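Local structure of NDP-rhamnosyltransferase (Saccharopolyspora spinosa, 3TSA) at residues 69-81 with 312-324. The protein belongs to the GT-B glycosyltransferases, built from two Rossmann-like domains that face each other across a cleft. Sequence-based numbering, arbitrary orientation.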
loop_
_atom_site.group_PDB
_atom_site.type_symbol
_atom_site.label_atom_id
_atom_site.label_comp_id
_atom_site.label_asym_id
_atom_site.label_seq_id
_atom_site.Cartn_x
_atom_site.Cartn_y
_atom_site.Cartn_z
ATOM N N LEU A 69 31.481 -12.205 -14.428
ATOM C CA LEU A 69 30.869 -12.808 -13.225
ATOM C C LEU A 69 30.364 -14.298 -13.316
ATOM O O LEU A 69 30.859 -15.174 -12.544
ATOM C CB LEU A 69 29.796 -11.904 -12.648
ATOM C CG LEU A 69 29.783 -11.678 -11.127
ATOM C CD1 LEU A 69 31.119 -11.877 -10.338
ATOM C CD2 LEU A 69 29.146 -10.309 -10.845
ATOM N N ARG A 70 29.395 -14.555 -14.194
ATOM C CA ARG A 70 28.840 -15.913 -14.566
ATOM C C ARG A 70 27.698 -16.433 -13.749
ATOM O O ARG A 70 27.851 -16.697 -12.557
ATOM C CB ARG A 70 29.865 -17.038 -14.528
ATOM C CG ARG A 70 30.261 -17.544 -15.866
ATOM C CD ARG A 70 30.827 -16.410 -16.730
ATOM N NE ARG A 70 31.992 -16.815 -17.533
ATOM C CZ ARG A 70 32.314 -18.069 -17.876
ATOM N NH1 ARG A 70 31.542 -19.108 -17.514
ATOM N NH2 ARG A 70 33.418 -18.291 -18.601
ATOM N N PHE A 71 26.588 -16.617 -14.410
ATOM C CA PHE A 71 25.462 -17.234 -13.772
ATOM C C PHE A 71 24.941 -18.278 -14.684
ATOM O O PHE A 71 25.073 -18.147 -15.929
ATOM C CB PHE A 71 24.368 -16.154 -13.569
ATOM C CG PHE A 71 24.774 -15.102 -12.545
ATOM C CD1 PHE A 71 25.312 -13.916 -12.956
ATOM C CD2 PHE A 71 24.707 -15.383 -11.159
ATOM C CE1 PHE A 71 25.749 -12.971 -12.004
ATOM C CE2 PHE A 71 25.179 -14.486 -10.217
ATOM C CZ PHE A 71 25.651 -13.248 -10.623
ATOM N N PRO A 72 24.260 -19.312 -14.135
ATOM C CA PRO A 72 24.102 -19.574 -12.696
ATOM C C PRO A 72 25.375 -19.858 -12.003
ATOM O O PRO A 72 26.334 -20.329 -12.597
ATOM C CB PRO A 72 23.175 -20.794 -12.651
ATOM C CG PRO A 72 23.474 -21.579 -13.949
ATOM C CD PRO A 72 23.790 -20.432 -14.980
ATOM N N ASN A 73 25.433 -19.544 -10.722
ATOM C CA ASN A 73 26.609 -19.876 -9.893
ATOM C C ASN A 73 26.224 -20.808 -8.740
ATOM O O ASN A 73 25.887 -20.330 -7.625
ATOM C CB ASN A 73 27.260 -18.593 -9.336
ATOM C CG ASN A 73 28.619 -18.905 -8.721
ATOM O OD1 ASN A 73 28.898 -20.089 -8.411
ATOM N ND2 ASN A 73 29.395 -17.875 -8.416
ATOM N N PRO A 74 26.266 -22.141 -8.963
ATOM C CA PRO A 74 25.879 -23.129 -7.958
ATOM C C PRO A 74 26.643 -23.038 -6.632
ATOM O O PRO A 74 26.182 -23.568 -5.598
ATOM C CB PRO A 74 26.258 -24.489 -8.635
ATOM C CG PRO A 74 26.053 -24.198 -10.097
ATOM C CD PRO A 74 26.658 -22.788 -10.246
ATOM N N ALA A 75 27.806 -22.363 -6.633
ATOM C CA ALA A 75 28.569 -22.320 -5.382
ATOM C C ALA A 75 27.771 -21.550 -4.305
ATOM O O ALA A 75 27.946 -21.758 -3.114
ATOM C CB ALA A 75 29.982 -21.685 -5.625
ATOM N N PHE A 76 26.808 -20.734 -4.713
ATOM C CA PHE A 76 25.934 -20.197 -3.638
ATOM C C PHE A 76 25.192 -21.198 -2.848
ATOM O O PHE A 76 24.842 -20.951 -1.654
ATOM C CB PHE A 76 24.891 -19.127 -4.161
ATOM C CG PHE A 76 25.461 -17.811 -4.469
ATOM C CD1 PHE A 76 25.677 -16.857 -3.477
ATOM C CD2 PHE A 76 25.718 -17.486 -5.825
ATOM C CE1 PHE A 76 26.220 -15.614 -3.829
ATOM C CE2 PHE A 76 26.271 -16.222 -6.211
ATOM C CZ PHE A 76 26.522 -15.275 -5.202
ATOM N N GLY A 77 24.880 -22.324 -3.466
ATOM C CA GLY A 77 24.195 -23.385 -2.757
ATOM C C GLY A 77 25.121 -24.481 -2.240
ATOM O O GLY A 77 24.708 -25.610 -1.914
ATOM N N GLN A 78 26.395 -24.137 -2.112
ATOM C CA GLN A 78 27.428 -25.094 -1.677
ATOM C C GLN A 78 28.254 -24.479 -0.539
ATOM O O GLN A 78 29.449 -24.207 -0.736
ATOM C CB GLN A 78 28.318 -25.522 -2.876
ATOM C CG GLN A 78 27.422 -26.182 -4.009
ATOM C CD GLN A 78 28.160 -26.384 -5.293
ATOM O OE1 GLN A 78 29.169 -25.731 -5.538
ATOM N NE2 GLN A 78 27.599 -27.223 -6.170
ATOM N N ARG A 79 27.601 -24.224 0.612
ATOM C CA ARG A 79 28.239 -23.455 1.723
ATOM C C ARG A 79 29.346 -24.272 2.396
ATOM O O ARG A 79 30.242 -23.668 3.001
ATOM C CB ARG A 79 27.219 -22.917 2.693
ATOM C CG ARG A 79 26.608 -21.641 2.142
ATOM C CD ARG A 79 25.513 -21.070 3.070
ATOM N NE ARG A 79 24.378 -21.969 3.232
ATOM C CZ ARG A 79 23.857 -22.313 4.421
ATOM N NH1 ARG A 79 24.356 -21.831 5.595
ATOM N NH2 ARG A 79 22.822 -23.175 4.447
ATOM N N ASP A 80 29.279 -25.612 2.242
ATOM C CA ASP A 80 30.370 -26.530 2.750
ATOM C C ASP A 80 31.562 -26.625 1.785
ATOM O O ASP A 80 32.447 -27.483 1.951
ATOM C CB ASP A 80 29.851 -27.941 2.885
ATOM C CG ASP A 80 28.630 -28.062 3.772
ATOM O OD1 ASP A 80 28.543 -27.360 4.823
ATOM O OD2 ASP A 80 27.772 -28.936 3.441
ATOM N N THR A 81 31.652 -25.761 0.803
ATOM C CA THR A 81 32.823 -25.715 -0.028
ATOM C C THR A 81 33.544 -24.406 0.164
ATOM O O THR A 81 32.962 -23.433 0.682
ATOM C CB THR A 81 32.529 -25.901 -1.533
ATOM O OG1 THR A 81 31.888 -24.722 -2.072
ATOM C CG2 THR A 81 31.751 -27.194 -1.804
ATOM N N LEU A 312 15.023 -22.440 -12.185
ATOM C CA LEU A 312 16.404 -22.306 -12.736
ATOM C C LEU A 312 17.173 -21.411 -11.825
ATOM O O LEU A 312 17.383 -20.226 -12.070
ATOM C CB LEU A 312 16.298 -21.715 -14.136
ATOM C CG LEU A 312 15.586 -22.431 -15.324
ATOM C CD1 LEU A 312 14.173 -22.666 -15.119
ATOM C CD2 LEU A 312 15.695 -21.423 -16.484
ATOM N N PRO A 313 17.706 -21.964 -10.707
ATOM C CA PRO A 313 18.356 -21.076 -9.751
ATOM C C PRO A 313 19.649 -20.424 -10.302
ATOM O O PRO A 313 20.311 -21.031 -11.171
ATOM C CB PRO A 313 18.740 -22.060 -8.610
ATOM C CG PRO A 313 18.905 -23.449 -9.329
ATOM C CD PRO A 313 17.756 -23.384 -10.320
ATOM N N GLN A 314 19.921 -19.248 -9.810
ATOM C CA GLN A 314 21.047 -18.417 -10.295
ATOM C C GLN A 314 22.003 -18.018 -9.189
ATOM O O GLN A 314 23.240 -18.064 -9.359
ATOM C CB GLN A 314 20.504 -17.162 -11.026
ATOM C CG GLN A 314 19.504 -17.459 -12.134
ATOM C CD GLN A 314 20.105 -18.303 -13.279
ATOM O OE1 GLN A 314 19.427 -19.185 -13.804
ATOM N NE2 GLN A 314 21.367 -18.042 -13.627
ATOM N N TYR A 315 21.469 -17.576 -8.051
ATOM C CA TYR A 315 22.333 -16.991 -7.067
ATOM C C TYR A 315 21.671 -17.014 -5.679
ATOM O O TYR A 315 20.494 -17.403 -5.540
ATOM C CB TYR A 315 22.759 -15.566 -7.471
ATOM C CG TYR A 315 21.650 -14.525 -7.714
ATOM C CD1 TYR A 315 20.388 -14.515 -7.022
ATOM C CD2 TYR A 315 21.922 -13.480 -8.601
ATOM C CE1 TYR A 315 19.456 -13.489 -7.284
ATOM C CE2 TYR A 315 21.050 -12.485 -8.804
ATOM C CZ TYR A 315 19.825 -12.491 -8.178
ATOM O OH TYR A 315 18.971 -11.443 -8.435
ATOM N N PHE A 316 22.443 -16.596 -4.672
ATOM C CA PHE A 316 21.965 -16.492 -3.268
ATOM C C PHE A 316 21.228 -17.724 -2.756
ATOM O O PHE A 316 21.833 -18.805 -2.722
ATOM C CB PHE A 316 21.262 -15.155 -3.045
ATOM C CG PHE A 316 22.198 -14.003 -3.223
ATOM C CD1 PHE A 316 23.293 -13.829 -2.340
ATOM C CD2 PHE A 316 22.129 -13.191 -4.372
ATOM C CE1 PHE A 316 24.269 -12.789 -2.547
ATOM C CE2 PHE A 316 23.106 -12.151 -4.604
ATOM C CZ PHE A 316 24.169 -11.958 -3.664
ATOM N N ASP A 317 19.950 -17.571 -2.376
ATOM C CA ASP A 317 19.174 -18.644 -1.744
ATOM C C ASP A 317 18.480 -19.501 -2.750
ATOM O O ASP A 317 17.814 -20.497 -2.368
ATOM C CB ASP A 317 18.069 -17.971 -0.844
ATOM C CG ASP A 317 17.212 -17.015 -1.611
ATOM O OD1 ASP A 317 17.728 -16.218 -2.415
ATOM O OD2 ASP A 317 15.985 -16.997 -1.380
ATOM N N GLN A 318 18.697 -19.230 -4.051
ATOM C CA GLN A 318 17.846 -19.889 -5.082
ATOM C C GLN A 318 18.096 -21.383 -5.258
ATOM O O GLN A 318 17.148 -22.139 -5.534
ATOM C CB GLN A 318 17.915 -19.185 -6.466
ATOM C CG GLN A 318 17.358 -17.739 -6.332
ATOM C CD GLN A 318 17.632 -16.918 -7.521
ATOM O OE1 GLN A 318 18.481 -17.283 -8.346
ATOM N NE2 GLN A 318 16.927 -15.763 -7.622
ATOM N N PHE A 319 19.351 -21.826 -5.112
ATOM C CA PHE A 319 19.687 -23.264 -5.160
ATOM C C PHE A 319 19.062 -24.068 -4.088
ATOM O O PHE A 319 18.579 -25.138 -4.350
ATOM C CB PHE A 319 21.258 -23.425 -5.135
ATOM C CG PHE A 319 21.858 -22.733 -6.340
ATOM C CD1 PHE A 319 21.861 -23.418 -7.567
ATOM C CD2 PHE A 319 22.312 -21.404 -6.251
ATOM C CE1 PHE A 319 22.342 -22.739 -8.778
ATOM C CE2 PHE A 319 22.788 -20.730 -7.441
ATOM C CZ PHE A 319 22.742 -21.386 -8.677
ATOM N N ASP A 320 19.113 -23.561 -2.838
ATOM C CA ASP A 320 18.427 -24.198 -1.718
ATOM C C ASP A 320 16.943 -24.301 -1.949
ATOM O O ASP A 320 16.398 -25.406 -1.818
ATOM C CB ASP A 320 18.736 -23.392 -0.440
ATOM C CG ASP A 320 20.192 -23.591 -0.022
ATOM O OD1 ASP A 320 20.452 -24.685 0.547
ATOM O OD2 ASP A 320 21.014 -22.721 -0.263
ATOM N N TYR A 321 16.288 -23.192 -2.332
ATOM C CA TYR A 321 14.846 -23.291 -2.565
ATOM C C TYR A 321 14.573 -24.298 -3.674
ATOM O O TYR A 321 13.698 -25.132 -3.551
ATOM C CB TYR A 321 14.279 -21.963 -3.024
ATOM C CG TYR A 321 12.857 -22.061 -3.348
ATOM C CD1 TYR A 321 11.913 -22.088 -2.332
ATOM C CD2 TYR A 321 12.431 -22.108 -4.679
ATOM C CE1 TYR A 321 10.507 -22.210 -2.637
ATOM C CE2 TYR A 321 11.068 -22.224 -5.017
ATOM C CZ TYR A 321 10.132 -22.275 -3.984
ATOM O OH TYR A 321 8.786 -22.347 -4.235
ATOM N N ALA A 322 15.332 -24.223 -4.765
ATOM C CA ALA A 322 15.066 -25.123 -5.890
ATOM C C ALA A 322 15.189 -26.629 -5.504
ATOM O O ALA A 322 14.324 -27.423 -5.890
ATOM C CB ALA A 322 15.979 -24.790 -7.111
ATOM N N ARG A 323 16.273 -26.988 -4.809
ATOM C CA ARG A 323 16.521 -28.328 -4.371
ATOM C C ARG A 323 15.415 -28.787 -3.391
ATOM O O ARG A 323 14.928 -29.950 -3.494
ATOM C CB ARG A 323 17.911 -28.476 -3.692
ATOM C CG ARG A 323 19.088 -28.470 -4.645
ATOM C CD ARG A 323 20.353 -28.931 -3.855
ATOM N NE ARG A 323 20.672 -28.060 -2.682
ATOM C CZ ARG A 323 21.658 -27.159 -2.747
ATOM N NH1 ARG A 323 22.287 -26.988 -3.890
ATOM N NH2 ARG A 323 21.954 -26.423 -1.706
ATOM N N ASN A 324 14.996 -27.870 -2.548
ATOM C CA ASN A 324 14.097 -28.331 -1.499
ATOM C C ASN A 324 12.697 -28.441 -2.043
ATOM O O ASN A 324 11.965 -29.391 -1.706
ATOM C CB ASN A 324 14.147 -27.375 -0.307
ATOM C CG ASN A 324 15.555 -27.397 0.395
ATOM O OD1 ASN A 324 16.468 -28.213 0.067
ATOM N ND2 ASN A 324 15.742 -26.408 1.262
HETATM O O HOH W 1 24.185 -25.490 -5.571
HETATM O O HOH W 2 23.556 -22.443 0.557
#
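Phe76 and Phe319 both turn CG beside their own backbone N and anti to the carbonyl carbon (chi1 -61° in Phe319), which sends each ring across to the other segment. Phe76 lays one face over the start of the 315-318 turn, with Phe316 N 3.3 Å from Phe76 CG; Phe76 CE1 lies 3.7 Å from Phe316 CE1, the two rings side by side with their planes at 46°. Phe319, from the first turn of helix 318-327, packs against the 3-10 segment 74-76. Pro74 CA sits over one face of this ring as a CH-pi contact, 3.7 Å from the ring centroid; Pro313 CB covers the opposite face, so a flat, apolar side chain suits the slot. Gly77 CA comes within 3.8 Å of Phe319 CB, close quarters that suit a residue without a side chain. Further out, the edge of Tyr315 points at the face of Phe71, planes at 83°, in an offset edge-to-face pair. The cis peptide that follows Phe71 suits a proline, Pro72.

Two hydrogen bonds cross the contact. Asn73 N donates to Gln314 O at 3.0 Å, nearly straight, while its side-chain OD1 accepts from Ala75 N in an Asx turn. Arg323 is long enough to reach from the helix to Gly77 O, where NH2 meets a lone pair at 2.9 Å; this bond is bent, the oxygen tilted from the guanidinium plane. The same NH2 forms a salt bridge with Asp320 OD1. One water links Pro74 O to Arg323 NH1, and another joins Phe76 O, Arg79 NE and Asp320 OD2. An aromatic centre flanked by polar bonds thus joins the N-terminal-domain loop to the C-terminal-domain helix, and Asp320, bridged directly to Arg323 and through water to Arg79, probably helps offset both charges.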